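Local structure of Slr1438 protein (Synechocystis sp., 3K25) at residues Arg31-Glu37 with Phe48-Phe53; Gln43-Tyr47 with Pro165-Cys169. The protein is of uncertain function, but probably binds carbohydrate and may act as an isomerase of the aldose 1-epimerase family. All blocks are in the same frame, centred on the assembly; numbering follows the deposited sequence.

Contact 1 of 2, residues Arg31-Glu37 with Phe48-Phe53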
loop_
_atom_site.group_PDB
_atom_site.type_symbol
_atom_site.label_atom_id
_atom_site.label_comp_id
_atom_site.label_asym_id
_atom_site.label_seq_id
_atom_site.Cartn_x
_atom_site.Cartn_y
_atom_site.Cartn_z
ATOM N N ARG A 31 -12.793 -0.109 -5.583
ATOM C CA ARG A 31 -11.703 0.777 -5.981
ATOM C C ARG A 31 -10.345 0.224 -5.589
ATOM O O ARG A 31 -9.543 0.927 -4.978
ATOM C CB ARG A 31 -11.841 2.149 -5.326
ATOM C CG ARG A 31 -13.043 2.929 -5.738
ATOM C CD ARG A 31 -13.030 3.269 -7.201
ATOM N NE ARG A 31 -13.408 4.665 -7.374
ATOM C CZ ARG A 31 -12.551 5.671 -7.279
ATOM N NH1 ARG A 31 -11.280 5.415 -7.031
ATOM N NH2 ARG A 31 -12.968 6.923 -7.401
ATOM N N GLY A 32 -10.089 -1.035 -5.915
ATOM C CA GLY A 32 -8.805 -1.622 -5.586
ATOM C C GLY A 32 -8.677 -2.237 -4.205
ATOM O O GLY A 32 -7.561 -2.372 -3.716
ATOM N N GLY A 33 -9.787 -2.636 -3.586
ATOM C CA GLY A 33 -9.725 -3.224 -2.250
ATOM C C GLY A 33 -8.990 -2.266 -1.331
ATOM O O GLY A 33 -8.188 -2.657 -0.486
ATOM N N LEU A 34 -9.304 -0.990 -1.510
ATOM C CA LEU A 34 -8.680 0.110 -0.806
ATOM C C LEU A 34 -9.226 0.556 0.544
ATOM O O LEU A 34 -10.428 0.795 0.698
ATOM C CB LEU A 34 -8.658 1.333 -1.743
ATOM C CG LEU A 34 -8.156 2.675 -1.195
ATOM C CD1 LEU A 34 -6.650 2.582 -0.940
ATOM C CD2 LEU A 34 -8.461 3.797 -2.177
ATOM N N VAL A 35 -8.314 0.669 1.511
ATOM C CA VAL A 35 -8.607 1.190 2.847
ATOM C C VAL A 35 -8.450 2.691 2.574
ATOM O O VAL A 35 -7.373 3.135 2.179
ATOM C CB VAL A 35 -7.522 0.789 3.890
ATOM C CG1 VAL A 35 -7.671 1.629 5.152
ATOM C CG2 VAL A 35 -7.644 -0.666 4.234
ATOM N N THR A 36 -9.498 3.476 2.763
ATOM C CA THR A 36 -9.381 4.896 2.481
ATOM C C THR A 36 -9.089 5.716 3.721
ATOM O O THR A 36 -8.163 6.520 3.729
ATOM C CB THR A 36 -10.656 5.426 1.853
ATOM O OG1 THR A 36 -11.751 5.159 2.737
ATOM C CG2 THR A 36 -10.918 4.739 0.532
ATOM N N GLU A 37 -9.882 5.511 4.768
ATOM C CA GLU A 37 -9.701 6.265 6.008
ATOM C C GLU A 37 -9.689 5.362 7.226
ATOM O O GLU A 37 -10.312 4.304 7.230
ATOM C CB GLU A 37 -10.814 7.307 6.161
ATOM C CG GLU A 37 -11.058 8.140 4.916
ATOM C CD GLU A 37 -11.927 9.360 5.174
ATOM O OE1 GLU A 37 -12.870 9.280 5.995
ATOM O OE2 GLU A 37 -11.675 10.405 4.543
ATOM N N PHE A 48 -6.307 11.295 3.448
ATOM C CA PHE A 48 -7.139 10.929 2.312
ATOM C C PHE A 48 -7.727 12.122 1.582
ATOM O O PHE A 48 -8.455 12.919 2.162
ATOM C CB PHE A 48 -8.274 10.011 2.770
ATOM C CG PHE A 48 -8.935 9.258 1.647
ATOM C CD1 PHE A 48 -8.206 8.346 0.882
ATOM C CD2 PHE A 48 -10.280 9.456 1.353
ATOM C CE1 PHE A 48 -8.805 7.637 -0.162
ATOM C CE2 PHE A 48 -10.889 8.753 0.311
ATOM C CZ PHE A 48 -10.145 7.839 -0.449
ATOM N N ASP A 49 -7.417 12.230 0.299
ATOM C CA ASP A 49 -7.918 13.329 -0.513
ATOM C C ASP A 49 -9.304 12.977 -1.064
ATOM O O ASP A 49 -9.426 12.390 -2.142
ATOM C CB ASP A 49 -6.955 13.597 -1.666
ATOM C CG ASP A 49 -7.302 14.854 -2.430
ATOM O OD1 ASP A 49 -8.513 15.155 -2.531
ATOM O OD2 ASP A 49 -6.370 15.526 -2.938
ATOM N N ARG A 50 -10.341 13.361 -0.319
ATOM C CA ARG A 50 -11.734 13.088 -0.681
ATOM C C ARG A 50 -12.193 13.682 -2.004
ATOM O O ARG A 50 -12.813 12.994 -2.817
ATOM C CB ARG A 50 -12.666 13.564 0.435
ATOM C CG ARG A 50 -12.495 12.814 1.746
ATOM C CD ARG A 50 -13.438 13.334 2.804
ATOM N NE ARG A 50 -13.270 12.612 4.058
ATOM C CZ ARG A 50 -13.827 12.969 5.210
ATOM N NH1 ARG A 50 -14.594 14.049 5.267
ATOM N NH2 ARG A 50 -13.616 12.245 6.306
ATOM N N GLU A 51 -11.902 14.957 -2.219
ATOM C CA GLU A 51 -12.304 15.608 -3.452
ATOM C C GLU A 51 -11.748 14.883 -4.659
ATOM O O GLU A 51 -12.472 14.561 -5.599
ATOM C CB GLU A 51 -11.825 17.049 -3.449
ATOM C CG GLU A 51 -12.643 17.931 -2.548
ATOM C CD GLU A 51 -11.847 19.091 -2.020
ATOM O OE1 GLU A 51 -11.047 18.866 -1.085
ATOM O OE2 GLU A 51 -12.010 20.216 -2.547
ATOM N N ARG A 52 -10.450 14.622 -4.627
ATOM C CA ARG A 52 -9.802 13.930 -5.727
ATOM C C ARG A 52 -10.448 12.563 -5.965
ATOM O O ARG A 52 -10.679 12.171 -7.109
ATOM C CB ARG A 52 -8.321 13.758 -5.419
ATOM C CG ARG A 52 -7.504 13.189 -6.550
ATOM C CD ARG A 52 -6.121 12.852 -6.045
ATOM N NE ARG A 52 -5.280 12.275 -7.085
ATOM C CZ ARG A 52 -4.686 12.976 -8.045
ATOM N NH1 ARG A 52 -4.839 14.294 -8.099
ATOM N NH2 ARG A 52 -3.940 12.356 -8.953
ATOM N N PHE A 53 -10.749 11.854 -4.877
ATOM C CA PHE A 53 -11.350 10.522 -4.947
ATOM C C PHE A 53 -12.693 10.534 -5.676
ATOM O O PHE A 53 -13.274 9.476 -5.964
ATOM C CB PHE A 53 -11.550 9.964 -3.533
ATOM C CG PHE A 53 -11.837 8.483 -3.491
ATOM C CD1 PHE A 53 -12.998 8.006 -2.892
ATOM C CD2 PHE A 53 -10.914 7.562 -4.003
ATOM C CE1 PHE A 53 -13.246 6.633 -2.790
ATOM C CE2 PHE A 53 -11.140 6.186 -3.913
ATOM C CZ PHE A 53 -12.309 5.716 -3.303
#
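The guanidinium of Arg31 lies over one face of the Phe53 ring while Phe48 presents its CZ to the centre of the opposite face, so that one aromatic ring is held between a cation and a second aromatic. The cation-pi contact is off-centre, with Arg31 CZ 4.2 Å from the centroid of Phe53. Bends at chi2 and chi3 fold the Arg31 chain back over the ring. Farther along the strand, Thr36 and Glu37 both face Ser26 of strand 23-28, a classic beta bulge in the antiparallel four-stranded sheet. Thr36 sets CB over the face of Phe48, 3.5 Å from the ring centroid, a CH-pi contact, while its OG1 bonds to the carbonyl of Ser26. At the far end Glu37 meets Arg50, whose chain is extended from CG to NE. That grip is side-on and bidentate: Arg50 NE reaches the syn lone pair of Glu37 OE2 at 2.8 Å and 164°, and Arg50 NH2 reaches that of Glu37 OE1 at 3.1 Å. With an alanine here in place of Glu37, the Arg50 guanidinium would probably lose its carboxylate mate and be free to swing. Leu34 CD2 fills in beside both rings, 4.0 Å from Phe53 CE2.

Contact 2 of 2, residues Gln43-Tyr47 with Pro165-Cys169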
loop_
_atom_site.group_PDB
_atom_site.type_symbol
_atom_site.label_atom_id
_atom_site.label_comp_id
_atom_site.label_asym_id
_atom_site.label_seq_id
_atom_site.Cartn_x
_atom_site.Cartn_y
_atom_site.Cartn_z
ATOM N N GLN A 43 -9.288 10.488 15.889
ATOM C CA GLN A 43 -8.191 11.164 15.220
ATOM C C GLN A 43 -7.783 10.383 13.961
ATOM O O GLN A 43 -7.622 9.158 13.989
ATOM C CB GLN A 43 -7.013 11.324 16.185
ATOM C CG GLN A 43 -6.507 10.019 16.768
ATOM C CD GLN A 43 -5.642 10.218 17.998
ATOM O OE1 GLN A 43 -4.687 11.000 17.982
ATOM N NE2 GLN A 43 -5.968 9.506 19.074
ATOM N N PRO A 44 -7.640 11.092 12.829
ATOM C CA PRO A 44 -7.258 10.507 11.538
ATOM C C PRO A 44 -5.827 9.990 11.489
ATOM O O PRO A 44 -4.869 10.762 11.497
ATOM C CB PRO A 44 -7.475 11.657 10.560
ATOM C CG PRO A 44 -7.156 12.860 11.395
ATOM C CD PRO A 44 -7.873 12.541 12.692
ATOM N N ILE A 45 -5.685 8.676 11.431
ATOM C CA ILE A 45 -4.366 8.089 11.358
ATOM C C ILE A 45 -3.900 8.013 9.902
ATOM O O ILE A 45 -2.700 8.004 9.638
ATOM C CB ILE A 45 -4.357 6.718 12.075
ATOM C CG1 ILE A 45 -3.227 5.843 11.567
ATOM C CG2 ILE A 45 -5.678 6.035 11.918
ATOM C CD1 ILE A 45 -3.027 4.639 12.464
ATOM N N LEU A 46 -4.847 7.997 8.960
ATOM C CA LEU A 46 -4.520 7.980 7.527
ATOM C C LEU A 46 -4.912 9.296 6.874
ATOM O O LEU A 46 -5.828 9.976 7.340
ATOM C CB LEU A 46 -5.267 6.866 6.798
ATOM C CG LEU A 46 -4.757 5.438 6.963
ATOM C CD1 LEU A 46 -5.699 4.453 6.261
ATOM C CD2 LEU A 46 -3.359 5.359 6.383
ATOM N N TYR A 47 -4.217 9.657 5.798
ATOM C CA TYR A 47 -4.522 10.879 5.054
ATOM C C TYR A 47 -5.357 10.461 3.860
ATOM O O TYR A 47 -5.125 9.389 3.304
ATOM C CB TYR A 47 -3.242 11.548 4.558
ATOM C CG TYR A 47 -3.447 12.510 3.393
ATOM C CD1 TYR A 47 -3.588 12.040 2.078
ATOM C CD2 TYR A 47 -3.465 13.888 3.602
ATOM C CE1 TYR A 47 -3.736 12.926 1.005
ATOM C CE2 TYR A 47 -3.613 14.778 2.541
ATOM C CZ TYR A 47 -3.745 14.296 1.249
ATOM O OH TYR A 47 -3.866 15.193 0.209
ATOM N N PRO A 165 0.686 2.965 2.207
ATOM C CA PRO A 165 -0.042 3.770 3.198
ATOM C C PRO A 165 0.344 5.248 3.273
ATOM O O PRO A 165 1.526 5.603 3.272
ATOM C CB PRO A 165 0.244 3.044 4.512
ATOM C CG PRO A 165 1.654 2.564 4.308
ATOM C CD PRO A 165 1.598 2.015 2.872
ATOM N N TYR A 166 -0.677 6.098 3.341
ATOM C CA TYR A 166 -0.504 7.542 3.472
ATOM C C TYR A 166 -0.838 7.907 4.918
ATOM O O TYR A 166 -2.010 8.109 5.246
ATOM C CB TYR A 166 -1.477 8.286 2.566
ATOM C CG TYR A 166 -1.176 8.205 1.096
ATOM C CD1 TYR A 166 -0.611 9.286 0.428
ATOM C CD2 TYR A 166 -1.507 7.070 0.360
ATOM C CE1 TYR A 166 -0.393 9.251 -0.932
ATOM C CE2 TYR A 166 -1.295 7.018 -1.007
ATOM C CZ TYR A 166 -0.740 8.115 -1.653
ATOM O OH TYR A 166 -0.561 8.096 -3.020
ATOM N N PHE A 167 0.170 7.985 5.783
ATOM C CA PHE A 167 -0.078 8.330 7.176
ATOM C C PHE A 167 -0.225 9.832 7.367
ATOM O O PHE A 167 0.532 10.620 6.779
ATOM C CB PHE A 167 1.041 7.793 8.040
ATOM C CG PHE A 167 1.164 6.306 7.977
ATOM C CD1 PHE A 167 0.143 5.497 8.463
ATOM C CD2 PHE A 167 2.299 5.708 7.428
ATOM C CE1 PHE A 167 0.242 4.121 8.410
ATOM C CE2 PHE A 167 2.412 4.330 7.368
ATOM C CZ PHE A 167 1.380 3.526 7.863
ATOM N N PHE A 168 -1.217 10.222 8.176
ATOM C CA PHE A 168 -1.485 11.639 8.431
ATOM C C PHE A 168 -0.265 12.248 9.080
ATOM O O PHE A 168 0.319 11.663 9.985
ATOM C CB PHE A 168 -2.702 11.813 9.347
ATOM C CG PHE A 168 -3.138 13.256 9.520
ATOM C CD1 PHE A 168 -3.512 14.024 8.416
ATOM C CD2 PHE A 168 -3.176 13.843 10.785
ATOM C CE1 PHE A 168 -3.919 15.356 8.568
ATOM C CE2 PHE A 168 -3.583 15.173 10.942
ATOM C CZ PHE A 168 -3.954 15.928 9.830
ATOM N N CYS A 169 0.115 13.429 8.619
ATOM C CA CYS A 169 1.290 14.074 9.159
ATOM C C CYS A 169 1.339 15.543 8.758
ATOM O O CYS A 169 1.664 15.869 7.616
ATOM C CB CYS A 169 2.523 13.351 8.634
ATOM S SG CYS A 169 4.047 13.842 9.431
#
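Tyr166 O receives the backbone N of Tyr47 at 2.8 Å, in a bond that is nearly straight at the hydrogen (169°), and is also approached by Leu46 CA, 3.4 Å away, in a CA-H...O contact. The companion bond runs the other way, from Phe168 N to Ile45 O at 3.0 Å. The two bonds flank Leu46 and Phe167, whose backbones are joined by a single beta bridge, their CA atoms 4.5 Å apart. Pro44 CG lies over one face of the Phe168 ring, offset toward its rim, the two side chains running alongside and pointing the same way; with its CG anti to the backbone N (chi1 -173°), Phe168 directs the ring to the proline. Leu46 reaches back through CD2, which comes to 4.1 Å from Phe167 CD1, while Ile45 O sits at the edge of the Phe167 ring. Tyr47 and Tyr166 touch through their CB atoms, and Tyr250 packs against both of their rings. The bridge thus attaches the loop that follows strand 43-44 to strand 157-168, part of an eight-stranded antiparallel sheet that includes strand 250-256, while Phe167 packs on strand 227-233 of the other eight-stranded sheet.

Read from the N terminus, the chain runs along strand 34-40, turns back through strand 43-44 and enters the loop that leads toward strand 66-67. Contact 1 closes this short excursion, ten residues lying between its segments, by folding 48-53 onto the start of strand 34-40. Contact 2 closes a far longer loop, of 117 residues, and its first segment falls within the span closed by contact 1, so the two cross along the chain. They also touch: Val35 CG1 packs on Leu46 CD1 at 3.6 Å. Together they tie the small N-terminal sheet both to its own following loop and to strand 157-168 of a large sheet.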